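Local atomic coordinates of probable hydrogenase maturation factor HypB (Methanocaldococcus jannaschii, PDB entry 2HF9), a protein that probably binds and slowly hydrolyses GTP to support nickel insertion into the metal centre of [NiFe] hydrogenases during their maturation. Residues 24-27 with 28-32. Sequence-based numbering, arbitrary orientation.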
loop_
_atom_site.group_PDB
_atom_site.type_symbol
_atom_site.label_atom_id
_atom_site.label_comp_id
_atom_site.label_asym_id
_atom_site.label_seq_id
_atom_site.Cartn_x
_atom_site.Cartn_y
_atom_site.Cartn_z
ATOM N N ARG A 24 7.986 -16.964 18.893
ATOM C CA ARG A 24 8.044 -17.163 20.345
ATOM C C ARG A 24 7.263 -16.075 21.080
ATOM O O ARG A 24 6.493 -16.366 21.996
ATOM C CB ARG A 24 9.494 -17.177 20.850
ATOM C CG ARG A 24 10.347 -18.353 20.378
ATOM C CD ARG A 24 11.607 -18.525 21.240
ATOM N NE ARG A 24 12.342 -17.273 21.446
ATOM C CZ ARG A 24 13.418 -16.897 20.754
ATOM N NH1 ARG A 24 13.910 -17.670 19.792
ATOM N NH2 ARG A 24 14.006 -15.740 21.025
ATOM N N LEU A 25 7.465 -14.825 20.667
ATOM C CA LEU A 25 6.815 -13.687 21.308
ATOM C C LEU A 25 5.323 -13.640 20.992
ATOM O O LEU A 25 4.518 -13.252 21.838
ATOM C CB LEU A 25 7.502 -12.375 20.917
ATOM C CG LEU A 25 8.948 -12.195 21.393
ATOM C CD1 LEU A 25 9.443 -10.802 21.062
ATOM C CD2 LEU A 25 9.089 -12.464 22.891
ATOM N N ALA A 26 4.969 -14.044 19.772
ATOM C CA ALA A 26 3.572 -14.146 19.349
ATOM C C ALA A 26 2.800 -15.159 20.190
ATOM O O ALA A 26 1.673 -14.895 20.612
ATOM C CB ALA A 26 3.490 -14.506 17.875
ATOM N N ASP A 27 3.413 -16.313 20.442
ATOM C CA ASP A 27 2.789 -17.356 21.257
ATOM C C ASP A 27 2.609 -16.897 22.696
ATOM O O ASP A 27 1.599 -17.209 23.327
ATOM C CB ASP A 27 3.593 -18.658 21.194
ATOM C CG ASP A 27 3.414 -19.396 19.877
ATOM O OD1 ASP A 27 2.417 -19.139 19.163
ATOM O OD2 ASP A 27 4.275 -20.243 19.550
ATOM N N LYS A 28 3.588 -16.146 23.199
ATOM C CA LYS A 28 3.523 -15.551 24.533
ATOM C C LYS A 28 2.417 -14.497 24.637
ATOM O O LYS A 28 1.706 -14.434 25.646
ATOM C CB LYS A 28 4.881 -14.965 24.922
ATOM C CG LYS A 28 5.952 -16.035 25.110
ATOM C CD LYS A 28 7.332 -15.448 25.344
ATOM C CE LYS A 28 8.371 -16.563 25.446
ATOM N NZ LYS A 28 8.162 -17.435 26.645
ATOM N N ASN A 29 2.277 -13.686 23.587
ATOM C CA ASN A 29 1.182 -12.720 23.480
ATOM C C ASN A 29 -0.181 -13.407 23.521
ATOM O O ASN A 29 -1.065 -12.973 24.257
ATOM C CB ASN A 29 1.295 -11.884 22.196
ATOM C CG ASN A 29 2.503 -10.954 22.187
ATOM O OD1 ASN A 29 3.187 -10.770 23.200
ATOM N ND2 ASN A 29 2.765 -10.353 21.025
ATOM N N ARG A 30 -0.342 -14.472 22.727
ATOM C CA ARG A 30 -1.597 -15.234 22.678
ATOM C C ARG A 30 -1.945 -15.849 24.029
ATOM O O ARG A 30 -3.095 -15.795 24.460
ATOM C CB ARG A 30 -1.550 -16.329 21.606
ATOM C CG ARG A 30 -2.354 -16.011 20.347
ATOM C CD ARG A 30 -2.309 -17.144 19.324
ATOM N NE ARG A 30 -0.935 -17.481 18.948
ATOM C CZ ARG A 30 -0.253 -16.900 17.962
ATOM N NH1 ARG A 30 -0.809 -15.950 17.222
ATOM N NH2 ARG A 30 0.990 -17.280 17.714
ATOM N N LYS A 31 -0.941 -16.420 24.693
ATOM C CA LYS A 31 -1.114 -16.977 26.030
ATOM C C LYS A 31 -1.551 -15.906 27.037
ATOM O O LYS A 31 -2.475 -16.133 27.822
ATOM C CB LYS A 31 0.161 -17.734 26.464
ATOM C CG LYS A 31 0.304 -18.139 27.954
ATOM C CD LYS A 31 -0.992 -18.561 28.671
ATOM C CE LYS A 31 -1.822 -19.587 27.915
ATOM N NZ LYS A 31 -3.272 -19.318 28.133
ATOM N N LEU A 32 -0.914 -14.736 26.988
ATOM C CA LEU A 32 -1.283 -13.622 27.863
ATOM C C LEU A 32 -2.725 -13.175 27.618
ATOM O O LEU A 32 -3.479 -12.937 28.564
ATOM C CB LEU A 32 -0.312 -12.443 27.695
ATOM C CG LEU A 32 -0.603 -11.145 28.465
ATOM C CD1 LEU A 32 -0.460 -11.327 29.976
ATOM C CD2 LEU A 32 0.289 -10.006 27.972
#
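An i to i+3 salt bridge between D27 and R30 spans one turn of helix 18-35, the N-terminal helix packed against helix 104-111 of the G-domain. R30 NH2 reaches D27 OD1 at 2.8 Å in a nearly straight bond (N-H...O 170°). The oxygen lies at the edge of the guanidinium, almost in its plane, but is met on its anti side, the nitrogen standing somewhat out of the carboxylate plane, with the carboxylate and guanidinium planes turned 68° apart. A bend at chi3 (-57°) folds the arginine back along the helix and lays one guanidinium face over the backbone of A26, whose CB also touches R30 NH2 at 3.7 Å. The same NH2 pairs with D137, while NH1 donates to the carbonyl of T140. Beneath these side chains the backbone runs in regular alpha-helical bonds, among them R30 N to A26 O at 3.0 Å and N29 N to L25 O at 2.9 Å. The amide of buried N29 packs beside L25 O, its ND2 donating to the carbonyls of L138 and A104, and L25 rests on A104 and the zinc ligand H105. Without the guanidinium, as with an alanine here, D27 and D137 would probably lose their shared cation and the T140 carbonyl this donor. Because the two carboxylates share one NH2, the arginine is likely to offset their mutual repulsion while tying the helix to the neighbouring loop.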